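Local coordinates for hypothetical protein Atu2299 (Agrobacterium tumefaciens, PDB 2HLY) that is of unknown function but belongs to a family grouped with the papain-like cysteine peptidases, although no peptidase activity is established, at residues A[38-43]-A[151-156]; A[68-73]-A[108-113]; A[184-189]-A[194-199]; A[96-101]-A[140-145]. All blocks are in the same frame, centred on the assembly; numbering follows the deposited sequence.

Contact 1. Residues A[38-43]-A[151-156]; sequences FSTFGA and RRFADW
Thr40 lays its methyl, CG2, against the far end of the Phe153 ring, 3.5 Å from CE1 and 3.6 Å from CZ, while its hydroxyl oxygen rests against Trp156. OG1 meets the benzo end of the indole obliquely, 3.5 Å from Trp156 CZ3. The two branches of one threonine thus serve two aromatic side chains. Chi1 of 59° sets OG1 between the backbone N and the carbonyl carbon, where it bonds to Met36 O one helical turn back; this fixes the rotation and leaves CG2 directed at Phe153, the two side chains approaching from opposite directions. The hydroxyl is therefore satisfied by its own helix, and its meeting with Trp156 is simple van der Waals contact. In fold terms, helix 31-50 packs on strand 89-94 through Ser39, and the turn at the end of helix 146-152 joins them, Phe153 touching both; Thr40 and Phe153 remain 10.1 Å apart at their CA atoms. The aromatic pair also supports itself. Phe153 CD1 sits 3.6 Å above the indole plane, offset toward the rim, with Trp156 CE3 at the phenyl edge and in its plane. A turn bond of 3.0 Å from Trp156 N to Phe153 O brings the two residues round to the same side. Further out, both rings rest on Met36, Phe153 reaches Cys90 of strand 89-94, and Trp156 meets the ring of Tyr37 and the side chain of Ile162 in helix 160-172.

Contact 2. Residues A[68-73]-A[108-113]; sequences TVLLFA and EGTDAL
Leu70 CD1 meets Thr110 CG2 at 3.9 Å, the two side chains crossing at about a right angle, and this is where the loop after strand 97-100 lies against an outermost strand of the three-stranded antiparallel sheet. Leu113 makes the broader overlap: its CD2 comes to 4.3 Å from Thr68 CB, and its other methyl, CD1, lies beside the Val69 carbonyl. At the strand's start the gap is bridged by one water, which donates to Thr68 OG1 at 2.9 Å and to Leu113 O at 3.2 Å. Both threonine hydroxyls have a backbone carbonyl as partner. Thr68 OG1 also bonds to Leu65 O in the neighbouring strand, and Thr110 OG1 to Phe106 O of its own loop. With chi1 at 50°, that second bond leaves the Thr110 methyl to face Leu70, which itself leans on Phe106. The loop's shape comes from a beta turn in which Leu113 N bonds to Thr110 O at 2.8 Å, so that both residues present their side chains to the strand. Within the turn Asp111 closes a short local link: Ala112 N gives its hydrogen to OD2 of Asp111 at 2.6 Å, on the anti side and 33° out of the carboxylate plane.

Contact 3. Residues A[184-189]-A[194-199]; sequences LSVTDR and RTVPLT
Arg194 O takes two hydrogens from the facing strand: the amide of Val186, its N 2.8 Å away, and a CA-H contact from Ser185, whose CA lies 3.4 Å off. Leu184 O is treated likewise, by Val196 N at 2.8 Å and by Thr195 CA. The return bonds, Arg194 N to Val186 O and Leu184 N to Val196 O, complete the two hydrogen-bonded pairs. Between these, Ser185 and Thr195 form the non-hydrogen-bonded one, and a water joins their hydroxyls on that face. On the other face Val186 has two neighbours. Its CG2 touches Val196 CG2 at 3.8 Å, while CG1 comes within 3.4 Å of Arg194 NH2. Chi1 of 73° puts CG of Arg194 between the backbone N and the carbonyl carbon; the chain then runs extended beside Val186, and a turn at chi4 (-79°) lays one guanidinium face on CG1. Asp188 OD2 stays 5.3 Å from Arg194 NH1, too far for a salt bridge; OD1 of that aspartate bonds instead to Lys192 N in the turn. Leu184 reaches Val168 and Trp172 of helix 160-172. The whole is a two-stranded antiparallel beta hairpin, strands 183-187 and 193-197.

Contact 4. Residues A[96-101]-A[140-145]; sequences GWAIDF and FFYRSE
Ala98 CB sits against two adjoining aromatic side chains of strand 140-144, the tight part of the contact. It lies 3.7 Å from Tyr142 CE2, at the edge of that ring and near its plane, and 3.9 Å from Phe140 CE1, which it approaches obliquely. The aromatics also lock against each other: Phe140 CD1 stands 3.7 Å above the Tyr142 ring, offset toward the rim, while Tyr142 CD2 lies in the plane of the phenyl at its edge. Chi1 of 68° sets CG of Phe140 between its backbone N and carbonyl carbon, bringing the ring beside Tyr142. Toward Asp100 the fit slackens, with CB of Asp100 4.3 Å from Tyr142 OH. The polar ends here look to other partners: Tyr142 OH bonds to Tyr63 OH, and Asp100 OD2 to His89 NE2. Such a pair on adjacent strands would fit the His-Asn/Asp pair of the papain-like clan, but no catalytic role is established. On the more exposed side of strand 140-144, Arg143 NE makes a salt bridge of 2.9 Å with Glu145 OE2, an oxygen shared with Thr82. The strand segments, from different sheets, cross at 93° with axes 10.5 Å apart and meet through side chains alone. Trp91 of strand 89-94 stacks on Tyr142, Phe120 of strand 120-123 meets Phe140 edge-to-face, and Glu145 takes the N-cap position of helix 146-152.

Contact 3 lies about 21 Å from contact 1 and 30 to 31 Å from contacts 4 and 2 (centres), across the chain's centre from contact 4. Contacts 2 and 4 lie 17 Å apart between centres and use the two outermost strands of the three-stranded sheet, 68-72 and 140-144. Their segments alternate along the chain, so the loop at 108-113 and strand 97-100 are tied to that sheet in turn. In sequence, contacts 2 and 4 both fall between the two segments of contact 1. Contact 1 touches contact 4 where Gly42 CA meets Phe101 CE2 at 3.6 Å, setting the central helix 31-50 against the four-stranded sheet. The hairpin of contact 3 follows last, beyond helix 160-172.

Contact 1. Residues A[38-43]-A[151-156]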
loop_
_atom_site.group_PDB
_atom_site.type_symbol
_atom_site.label_atom_id
_atom_site.label_comp_id
_atom_site.label_asym_id
_atom_site.label_seq_id
_atom_site.Cartn_x
_atom_site.Cartn_y
_atom_site.Cartn_z
ATOM N N PHE A 38 -0.896 -3.169 3.319
ATOM C CA PHE A 38 -1.146 -2.646 1.981
ATOM C C PHE A 38 -0.224 -3.277 0.967
ATOM O O PHE A 38 -0.650 -3.632 -0.118
ATOM C CB PHE A 38 -1.029 -1.110 1.942
ATOM C CG PHE A 38 -2.255 -0.408 2.470
ATOM C CD1 PHE A 38 -3.444 -0.434 1.749
ATOM C CD2 PHE A 38 -2.219 0.267 3.683
ATOM C CE1 PHE A 38 -4.592 0.196 2.238
ATOM C CE2 PHE A 38 -3.360 0.908 4.182
ATOM C CZ PHE A 38 -4.547 0.867 3.455
ATOM N N SER A 39 1.033 -3.481 1.337
ATOM C CA SER A 39 2.010 -3.985 0.368
ATOM C C SER A 39 1.916 -5.479 0.119
ATOM O O SER A 39 2.015 -5.934 -1.028
ATOM C CB SER A 39 3.412 -3.595 0.790
ATOM O OG SER A 39 3.515 -2.186 0.765
ATOM N N THR A 40 1.730 -6.252 1.182
ATOM C CA THR A 40 1.571 -7.713 0.996
ATOM C C THR A 40 0.214 -8.092 0.397
ATOM O O THR A 40 0.151 -8.933 -0.520
ATOM C CB THR A 40 1.831 -8.506 2.270
ATOM O OG1 THR A 40 0.925 -8.084 3.283
ATOM C CG2 THR A 40 3.277 -8.306 2.751
ATOM N N PHE A 41 -0.876 -7.483 0.892
ATOM C CA PHE A 41 -2.196 -7.779 0.310
ATOM C C PHE A 41 -2.290 -7.263 -1.137
ATOM O O PHE A 41 -2.882 -7.927 -2.013
ATOM C CB PHE A 41 -3.329 -7.178 1.150
ATOM C CG PHE A 41 -3.603 -7.906 2.448
ATOM C CD1 PHE A 41 -2.601 -8.579 3.146
ATOM C CD2 PHE A 41 -4.889 -7.899 2.975
ATOM C CE1 PHE A 41 -2.884 -9.238 4.357
ATOM C CE2 PHE A 41 -5.170 -8.546 4.168
ATOM C CZ PHE A 41 -4.154 -9.204 4.865
ATOM N N GLY A 42 -1.736 -6.070 -1.389
ATOM C CA GLY A 42 -1.678 -5.536 -2.759
ATOM C C GLY A 42 -0.917 -6.458 -3.701
ATOM O O GLY A 42 -1.397 -6.795 -4.790
ATOM N N ALA A 43 0.265 -6.888 -3.270
ATOM C CA ALA A 43 1.067 -7.828 -4.049
ATOM C C ALA A 43 0.298 -9.120 -4.329
ATOM O O ALA A 43 0.324 -9.634 -5.450
ATOM C CB ALA A 43 2.370 -8.118 -3.337
ATOM N N ARG A 151 12.871 -9.352 9.089
ATOM C CA ARG A 151 12.606 -9.377 10.524
ATOM C C ARG A 151 11.223 -8.825 10.875
ATOM O O ARG A 151 10.558 -9.352 11.759
ATOM C CB ARG A 151 13.714 -8.667 11.306
ATOM C CG ARG A 151 15.057 -9.410 11.230
ATOM C CD ARG A 151 16.138 -8.734 12.083
ATOM N NE ARG A 151 17.379 -9.523 12.172
ATOM C CZ ARG A 151 18.553 -9.169 11.641
ATOM N NH1 ARG A 151 18.676 -8.026 10.963
ATOM N NH2 ARG A 151 19.628 -9.951 11.787
ATOM N N ARG A 152 10.794 -7.762 10.184
ATOM C CA ARG A 152 9.489 -7.172 10.461
ATOM C C ARG A 152 8.358 -8.167 10.231
ATOM O O ARG A 152 7.359 -8.160 10.952
ATOM C CB ARG A 152 9.267 -5.934 9.593
ATOM C CG ARG A 152 10.130 -4.764 9.977
ATOM C CD ARG A 152 9.324 -3.730 10.665
ATOM N NE ARG A 152 10.183 -2.668 11.161
ATOM C CZ ARG A 152 9.743 -1.613 11.827
ATOM N NH1 ARG A 152 8.443 -1.472 12.065
ATOM N NH2 ARG A 152 10.614 -0.702 12.247
ATOM N N PHE A 153 8.531 -9.017 9.222
ATOM C CA PHE A 153 7.517 -10.005 8.828
ATOM C C PHE A 153 7.692 -11.373 9.488
ATOM O O PHE A 153 6.904 -12.301 9.236
ATOM C CB PHE A 153 7.548 -10.161 7.310
ATOM C CG PHE A 153 6.865 -9.044 6.572
ATOM C CD1 PHE A 153 5.488 -8.991 6.501
ATOM C CD2 PHE A 153 7.606 -8.047 5.938
ATOM C CE1 PHE A 153 4.858 -7.955 5.814
ATOM C CE2 PHE A 153 6.977 -7.005 5.242
ATOM C CZ PHE A 153 5.602 -6.974 5.180
ATOM N N ALA A 154 8.699 -11.494 10.350
ATOM C CA ALA A 154 9.130 -12.810 10.855
ATOM C C ALA A 154 8.019 -13.632 11.514
ATOM O O ALA A 154 8.023 -14.862 11.402
ATOM C CB ALA A 154 10.329 -12.662 11.802
ATOM N N ASP A 155 7.072 -12.964 12.166
ATOM C CA ASP A 155 6.027 -13.676 12.924
ATOM C C ASP A 155 4.708 -13.783 12.166
ATOM O O ASP A 155 3.741 -14.364 12.674
ATOM C CB ASP A 155 5.783 -13.000 14.282
ATOM C CG ASP A 155 6.980 -13.108 15.225
ATOM O OD1 ASP A 155 7.743 -14.097 15.121
ATOM O OD2 ASP A 155 7.160 -12.198 16.067
ATOM N N TRP A 156 4.661 -13.222 10.959
ATOM C CA TRP A 156 3.413 -13.192 10.189
ATOM C C TRP A 156 2.869 -14.571 9.810
ATOM O O TRP A 156 1.649 -14.770 9.817
ATOM C CB TRP A 156 3.561 -12.305 8.951
ATOM C CG TRP A 156 3.245 -10.872 9.240
ATOM C CD1 TRP A 156 3.588 -10.164 10.359
ATOM C CD2 TRP A 156 2.513 -9.964 8.400
ATOM N NE1 TRP A 156 3.119 -8.870 10.269
ATOM C CE2 TRP A 156 2.452 -8.725 9.077
ATOM C CE3 TRP A 156 1.908 -10.078 7.140
ATOM C CZ2 TRP A 156 1.793 -7.605 8.539
ATOM C CZ3 TRP A 156 1.251 -8.965 6.610
ATOM C CH2 TRP A 156 1.206 -7.749 7.307
#

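Contact 2. Residues A[68-73]-A[108-113]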
loop_
_atom_site.group_PDB
_atom_site.type_symbol
_atom_site.label_atom_id
_atom_site.label_comp_id
_atom_site.label_asym_id
_atom_site.label_seq_id
_atom_site.Cartn_x
_atom_site.Cartn_y
_atom_site.Cartn_z
ATOM N N THR A 68 5.398 18.927 -0.907
ATOM C CA THR A 68 5.809 18.556 0.442
ATOM C C THR A 68 6.448 17.179 0.390
ATOM O O THR A 68 5.915 16.277 -0.262
ATOM C CB THR A 68 4.613 18.512 1.427
ATOM O OG1 THR A 68 3.625 17.608 0.939
ATOM C CG2 THR A 68 3.970 19.890 1.542
ATOM N N VAL A 69 7.581 17.018 1.065
ATOM C CA VAL A 69 8.254 15.721 1.087
ATOM C C VAL A 69 7.808 14.947 2.314
ATOM O O VAL A 69 7.954 15.418 3.452
ATOM C CB VAL A 69 9.809 15.868 1.035
ATOM C CG1 VAL A 69 10.520 14.557 1.361
ATOM C CG2 VAL A 69 10.262 16.394 -0.330
ATOM N N LEU A 70 7.252 13.760 2.075
ATOM C CA LEU A 70 6.915 12.812 3.125
ATOM C C LEU A 70 8.070 11.819 3.253
ATOM O O LEU A 70 8.452 11.187 2.267
ATOM C CB LEU A 70 5.600 12.091 2.764
ATOM C CG LEU A 70 5.110 10.967 3.679
ATOM C CD1 LEU A 70 4.985 11.407 5.142
ATOM C CD2 LEU A 70 3.772 10.456 3.132
ATOM N N LEU A 71 8.631 11.700 4.455
ATOM C CA LEU A 71 9.864 10.939 4.652
ATOM C C LEU A 71 9.672 9.831 5.678
ATOM O O LEU A 71 9.496 10.092 6.884
ATOM C CB LEU A 71 11.032 11.879 5.034
ATOM C CG LEU A 71 12.433 11.283 5.235
ATOM C CD1 LEU A 71 12.866 10.413 4.077
ATOM C CD2 LEU A 71 13.466 12.396 5.467
ATOM N N PHE A 72 9.678 8.595 5.187
ATOM C CA PHE A 72 9.591 7.431 6.051
ATOM C C PHE A 72 11.001 7.006 6.420
ATOM O O PHE A 72 11.616 6.150 5.771
ATOM C CB PHE A 72 8.827 6.293 5.382
ATOM C CG PHE A 72 7.390 6.608 5.087
ATOM C CD1 PHE A 72 6.424 6.514 6.082
ATOM C CD2 PHE A 72 6.996 6.947 3.806
ATOM C CE1 PHE A 72 5.076 6.783 5.807
ATOM C CE2 PHE A 72 5.630 7.214 3.515
ATOM C CZ PHE A 72 4.676 7.125 4.527
ATOM N N ALA A 73 11.509 7.638 7.472
ATOM C CA ALA A 73 12.877 7.417 7.934
ATOM C C ALA A 73 12.994 7.925 9.359
ATOM O O ALA A 73 12.136 8.684 9.819
ATOM C CB ALA A 73 13.855 8.167 7.039
ATOM N N GLU A 108 -3.409 10.899 6.802
ATOM C CA GLU A 108 -3.410 10.643 8.237
ATOM C C GLU A 108 -1.993 10.757 8.756
ATOM O O GLU A 108 -1.061 10.208 8.167
ATOM C CB GLU A 108 -3.942 9.251 8.538
ATOM C CG GLU A 108 -5.301 8.957 7.948
ATOM C CD GLU A 108 -5.824 7.590 8.358
ATOM O OE1 GLU A 108 -5.709 7.238 9.555
ATOM O OE2 GLU A 108 -6.355 6.872 7.482
ATOM N N GLY A 109 -1.835 11.482 9.851
ATOM C CA GLY A 109 -0.542 11.585 10.506
ATOM C C GLY A 109 0.369 12.646 9.913
ATOM O O GLY A 109 1.515 12.779 10.330
ATOM N N THR A 110 -0.131 13.427 8.955
ATOM C CA THR A 110 0.744 14.387 8.281
ATOM C C THR A 110 0.380 15.840 8.595
ATOM O O THR A 110 1.105 16.760 8.204
ATOM C CB THR A 110 0.820 14.120 6.762
ATOM O OG1 THR A 110 -0.508 14.003 6.242
ATOM C CG2 THR A 110 1.588 12.820 6.503
ATOM N N ASP A 111 -0.704 16.011 9.354
ATOM C CA ASP A 111 -1.128 17.303 9.929
ATOM C C ASP A 111 -0.852 18.500 9.003
ATOM O O ASP A 111 -1.515 18.640 7.975
ATOM C CB ASP A 111 -0.573 17.481 11.365
ATOM C CG ASP A 111 0.950 17.330 11.450
ATOM O OD1 ASP A 111 1.425 16.222 11.792
ATOM O OD2 ASP A 111 1.676 18.316 11.177
ATOM N N ALA A 112 0.135 19.326 9.348
ATOM C CA ALA A 112 0.493 20.542 8.609
ATOM C C ALA A 112 0.771 20.334 7.122
ATOM O O ALA A 112 0.564 21.255 6.325
ATOM C CB ALA A 112 1.700 21.206 9.265
ATOM N N LEU A 113 1.274 19.151 6.758
ATOM C CA LEU A 113 1.619 18.843 5.370
ATOM C C LEU A 113 0.387 18.786 4.470
ATOM O O LEU A 113 0.507 18.974 3.263
ATOM C CB LEU A 113 2.415 17.530 5.261
ATOM C CG LEU A 113 3.727 17.332 6.041
ATOM C CD1 LEU A 113 4.292 15.936 5.795
ATOM C CD2 LEU A 113 4.771 18.380 5.706
HETATM O O HOH W 1 1.106 18.844 0.164
#

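Contact 3. Residues A[184-189]-A[194-199]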
loop_
_atom_site.group_PDB
_atom_site.type_symbol
_atom_site.label_atom_id
_atom_site.label_comp_id
_atom_site.label_asym_id
_atom_site.label_seq_id
_atom_site.Cartn_x
_atom_site.Cartn_y
_atom_site.Cartn_z
ATOM N N LEU A 184 -19.062 -7.814 3.197
ATOM C CA LEU A 184 -18.847 -9.255 3.220
ATOM C C LEU A 184 -19.016 -9.811 4.609
ATOM O O LEU A 184 -18.708 -9.143 5.597
ATOM C CB LEU A 184 -17.443 -9.603 2.729
ATOM C CG LEU A 184 -17.190 -9.597 1.227
ATOM C CD1 LEU A 184 -15.804 -10.142 0.972
ATOM C CD2 LEU A 184 -18.228 -10.438 0.484
ATOM N N SER A 185 -19.512 -11.044 4.671
ATOM C CA SER A 185 -19.529 -11.813 5.908
ATOM C C SER A 185 -18.202 -12.561 6.022
ATOM O O SER A 185 -17.890 -13.419 5.189
ATOM C CB SER A 185 -20.695 -12.797 5.905
ATOM O OG SER A 185 -20.805 -13.431 7.165
ATOM N N VAL A 186 -17.414 -12.209 7.035
ATOM C CA VAL A 186 -16.085 -12.797 7.250
ATOM C C VAL A 186 -16.103 -13.642 8.530
ATOM O O VAL A 186 -16.461 -13.144 9.600
ATOM C CB VAL A 186 -15.002 -11.698 7.346
ATOM C CG1 VAL A 186 -13.618 -12.299 7.599
ATOM C CG2 VAL A 186 -14.981 -10.864 6.069
ATOM N N THR A 187 -15.714 -14.912 8.398
ATOM C CA THR A 187 -15.684 -15.866 9.514
ATOM C C THR A 187 -14.265 -15.995 10.068
ATOM O O THR A 187 -13.316 -16.243 9.309
ATOM C CB THR A 187 -16.190 -17.256 9.065
ATOM O OG1 THR A 187 -17.497 -17.126 8.485
ATOM C CG2 THR A 187 -16.261 -18.229 10.253
ATOM N N ASP A 188 -14.122 -15.803 11.380
ATOM C CA ASP A 188 -12.819 -15.935 12.027
ATOM C C ASP A 188 -12.541 -17.391 12.387
ATOM O O ASP A 188 -13.361 -18.275 12.130
ATOM C CB ASP A 188 -12.679 -15.015 13.244
ATOM C CG ASP A 188 -13.625 -15.378 14.391
ATOM O OD1 ASP A 188 -14.164 -16.513 14.428
ATOM O OD2 ASP A 188 -13.826 -14.509 15.267
ATOM N N ARG A 189 -11.375 -17.626 12.973
ATOM C CA ARG A 189 -10.917 -18.976 13.285
ATOM C C ARG A 189 -11.726 -19.619 14.417
ATOM O O ARG A 189 -11.743 -20.841 14.542
ATOM C CB ARG A 189 -9.417 -18.950 13.607
ATOM C CG ARG A 189 -8.542 -18.648 12.383
ATOM C CD ARG A 189 -8.047 -19.929 11.730
ATOM N NE ARG A 189 -7.627 -19.753 10.339
ATOM C CZ ARG A 189 -6.920 -20.645 9.647
ATOM N NH1 ARG A 189 -6.515 -21.781 10.215
ATOM N NH2 ARG A 189 -6.602 -20.395 8.382
ATOM N N ARG A 194 -18.428 -11.904 11.119
ATOM C CA ARG A 194 -18.639 -10.464 11.246
ATOM C C ARG A 194 -18.899 -9.867 9.853
ATOM O O ARG A 194 -18.429 -10.404 8.852
ATOM C CB ARG A 194 -17.431 -9.787 11.907
ATOM C CG ARG A 194 -16.200 -9.696 11.010
ATOM C CD ARG A 194 -14.957 -9.231 11.760
ATOM N NE ARG A 194 -13.791 -9.198 10.879
ATOM C CZ ARG A 194 -13.082 -10.266 10.512
ATOM N NH1 ARG A 194 -13.408 -11.481 10.950
ATOM N NH2 ARG A 194 -12.040 -10.120 9.698
ATOM N N THR A 195 -19.672 -8.785 9.793
ATOM C CA THR A 195 -19.895 -8.079 8.522
ATOM C C THR A 195 -18.843 -6.988 8.377
ATOM O O THR A 195 -18.632 -6.184 9.287
ATOM C CB THR A 195 -21.318 -7.480 8.419
ATOM O OG1 THR A 195 -22.280 -8.539 8.494
ATOM C CG2 THR A 195 -21.515 -6.741 7.091
ATOM N N VAL A 196 -18.170 -6.979 7.233
ATOM C CA VAL A 196 -17.163 -5.958 6.958
ATOM C C VAL A 196 -17.638 -5.127 5.751
ATOM O O VAL A 196 -17.747 -5.653 4.655
ATOM C CB VAL A 196 -15.765 -6.585 6.700
ATOM C CG1 VAL A 196 -14.717 -5.501 6.514
ATOM C CG2 VAL A 196 -15.347 -7.497 7.863
ATOM N N PRO A 197 -17.966 -3.838 5.969
ATOM C CA PRO A 197 -18.389 -3.002 4.854
ATOM C C PRO A 197 -17.221 -2.347 4.139
ATOM O O PRO A 197 -16.174 -2.112 4.745
ATOM C CB PRO A 197 -19.196 -1.902 5.546
ATOM C CG PRO A 197 -18.546 -1.746 6.861
ATOM C CD PRO A 197 -17.983 -3.096 7.245
ATOM N N LEU A 198 -17.402 -2.029 2.864
ATOM C CA LEU A 198 -16.412 -1.194 2.189
ATOM C C LEU A 198 -16.418 0.194 2.815
ATOM O O LEU A 198 -17.488 0.752 3.085
ATOM C CB LEU A 198 -16.736 -1.089 0.700
ATOM C CG LEU A 198 -16.420 -2.287 -0.196
ATOM C CD1 LEU A 198 -17.060 -2.103 -1.580
ATOM C CD2 LEU A 198 -14.914 -2.538 -0.316
ATOM N N THR A 199 -15.236 0.742 3.080
ATOM C CA THR A 199 -15.138 2.118 3.583
ATOM C C THR A 199 -15.572 3.109 2.484
ATOM O O THR A 199 -15.655 2.748 1.308
ATOM C CB THR A 199 -13.720 2.443 4.128
ATOM O OG1 THR A 199 -12.755 2.209 3.103
ATOM C CG2 THR A 199 -13.394 1.553 5.343
HETATM O O HOH W 2 -21.732 -11.396 9.073
#

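Contact 4. Residues A[96-101]-A[140-145]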
loop_
_atom_site.group_PDB
_atom_site.type_symbol
_atom_site.label_atom_id
_atom_site.label_comp_id
_atom_site.label_asym_id
_atom_site.label_seq_id
_atom_site.Cartn_x
_atom_site.Cartn_y
_atom_site.Cartn_z
ATOM N N GLY A 96 8.098 -4.032 -12.956
ATOM C CA GLY A 96 8.848 -2.784 -13.108
ATOM C C GLY A 96 8.212 -1.577 -12.430
ATOM O O GLY A 96 8.896 -0.568 -12.207
ATOM N N TRP A 97 6.933 -1.684 -12.072
ATOM C CA TRP A 97 6.197 -0.581 -11.449
ATOM C C TRP A 97 6.428 -0.520 -9.949
ATOM O O TRP A 97 6.469 -1.561 -9.285
ATOM C CB TRP A 97 4.670 -0.708 -11.705
ATOM C CG TRP A 97 4.331 -0.506 -13.131
ATOM C CD1 TRP A 97 4.309 -1.461 -14.119
ATOM C CD2 TRP A 97 4.060 0.743 -13.771
ATOM N NE1 TRP A 97 3.992 -0.873 -15.331
ATOM C CE2 TRP A 97 3.851 0.478 -15.145
ATOM C CE3 TRP A 97 3.951 2.057 -13.314
ATOM C CZ2 TRP A 97 3.551 1.494 -16.068
ATOM C CZ3 TRP A 97 3.657 3.065 -14.240
ATOM C CH2 TRP A 97 3.457 2.770 -15.595
ATOM N N ALA A 98 6.576 0.698 -9.439
ATOM C CA ALA A 98 6.503 0.965 -7.993
ATOM C C ALA A 98 5.058 1.336 -7.703
ATOM O O ALA A 98 4.510 2.292 -8.291
ATOM C CB ALA A 98 7.410 2.127 -7.625
ATOM N N ILE A 99 4.434 0.575 -6.807
ATOM C CA ILE A 99 3.069 0.843 -6.418
ATOM C C ILE A 99 2.996 0.928 -4.897
ATOM O O ILE A 99 3.473 0.034 -4.193
ATOM C CB ILE A 99 2.102 -0.243 -6.941
ATOM C CG1 ILE A 99 2.310 -0.426 -8.455
ATOM C CG2 ILE A 99 0.663 0.189 -6.673
ATOM C CD1 ILE A 99 1.536 -1.549 -9.093
ATOM N N ASP A 100 2.413 2.016 -4.402
ATOM C CA ASP A 100 2.218 2.142 -2.962
ATOM C C ASP A 100 0.720 2.229 -2.726
ATOM O O ASP A 100 0.117 3.299 -2.861
ATOM C CB ASP A 100 2.957 3.369 -2.407
ATOM C CG ASP A 100 3.027 3.365 -0.901
ATOM O OD1 ASP A 100 2.116 2.777 -0.265
ATOM O OD2 ASP A 100 4.008 3.928 -0.353
ATOM N N PHE A 101 0.114 1.095 -2.391
ATOM C CA PHE A 101 -1.339 1.073 -2.186
ATOM C C PHE A 101 -1.789 1.846 -0.948
ATOM O O PHE A 101 -2.986 2.072 -0.792
ATOM C CB PHE A 101 -1.860 -0.366 -2.107
ATOM C CG PHE A 101 -1.782 -1.095 -3.401
ATOM C CD1 PHE A 101 -2.688 -0.811 -4.410
ATOM C CD2 PHE A 101 -0.828 -2.094 -3.604
ATOM C CE1 PHE A 101 -2.620 -1.499 -5.635
ATOM C CE2 PHE A 101 -0.766 -2.784 -4.825
ATOM C CZ PHE A 101 -1.677 -2.496 -5.825
ATOM N N PHE A 140 10.052 10.133 -6.076
ATOM C CA PHE A 140 10.135 9.174 -4.988
ATOM C C PHE A 140 11.514 8.580 -4.903
ATOM O O PHE A 140 12.249 8.523 -5.897
ATOM C CB PHE A 140 9.105 8.047 -5.142
ATOM C CG PHE A 140 9.368 7.112 -6.318
ATOM C CD1 PHE A 140 9.802 5.815 -6.092
ATOM C CD2 PHE A 140 9.149 7.521 -7.631
ATOM C CE1 PHE A 140 10.030 4.930 -7.165
ATOM C CE2 PHE A 140 9.370 6.640 -8.705
ATOM C CZ PHE A 140 9.819 5.364 -8.477
ATOM N N PHE A 141 11.871 8.166 -3.693
ATOM C CA PHE A 141 13.130 7.471 -3.494
ATOM C C PHE A 141 12.905 6.334 -2.515
ATOM O O PHE A 141 12.303 6.529 -1.455
ATOM C CB PHE A 141 14.229 8.413 -2.984
ATOM C CG PHE A 141 15.498 7.690 -2.647
ATOM C CD1 PHE A 141 16.347 7.238 -3.658
ATOM C CD2 PHE A 141 15.822 7.423 -1.312
ATOM C CE1 PHE A 141 17.514 6.522 -3.340
ATOM C CE2 PHE A 141 16.989 6.724 -0.986
ATOM C CZ PHE A 141 17.819 6.262 -1.994
ATOM N N TYR A 142 13.417 5.164 -2.877
ATOM C CA TYR A 142 13.350 3.964 -2.040
ATOM C C TYR A 142 14.736 3.391 -1.782
ATOM O O TYR A 142 15.572 3.317 -2.706
ATOM C CB TYR A 142 12.592 2.853 -2.755
ATOM C CG TYR A 142 11.133 3.060 -3.032
ATOM C CD1 TYR A 142 10.326 3.858 -2.215
ATOM C CD2 TYR A 142 10.548 2.423 -4.128
ATOM C CE1 TYR A 142 8.944 4.001 -2.480
ATOM C CE2 TYR A 142 9.187 2.565 -4.403
ATOM C CZ TYR A 142 8.401 3.359 -3.584
ATOM O OH TYR A 142 7.053 3.460 -3.846
ATOM N N ARG A 143 14.973 2.973 -0.539
ATOM C CA ARG A 143 16.100 2.092 -0.247
ATOM C C ARG A 143 15.579 0.857 0.444
ATOM O O ARG A 143 15.177 0.911 1.620
ATOM C CB ARG A 143 17.178 2.769 0.594
ATOM C CG ARG A 143 18.368 1.848 0.809
ATOM C CD ARG A 143 19.485 2.501 1.579
ATOM N NE ARG A 143 19.095 2.805 2.952
ATOM C CZ ARG A 143 19.073 4.036 3.457
ATOM N NH1 ARG A 143 19.430 5.073 2.706
ATOM N NH2 ARG A 143 18.704 4.234 4.717
ATOM N N SER A 144 15.593 -0.249 -0.292
ATOM C CA SER A 144 15.221 -1.537 0.260
ATOM C C SER A 144 16.194 -1.941 1.366
ATOM O O SER A 144 17.409 -1.839 1.198
ATOM C CB SER A 144 15.203 -2.617 -0.831
ATOM O OG SER A 144 14.805 -3.860 -0.266
ATOM N N GLU A 145 15.634 -2.413 2.476
ATOM C CA GLU A 145 16.404 -2.959 3.592
ATOM C C GLU A 145 15.935 -4.393 3.836
ATOM O O GLU A 145 15.095 -4.644 4.714
ATOM C CB GLU A 145 16.214 -2.093 4.823
ATOM C CG GLU A 145 16.771 -0.693 4.632
ATOM C CD GLU A 145 18.281 -0.621 4.832
ATOM O OE1 GLU A 145 18.927 -1.677 5.082
ATOM O OE2 GLU A 145 18.825 0.505 4.750
#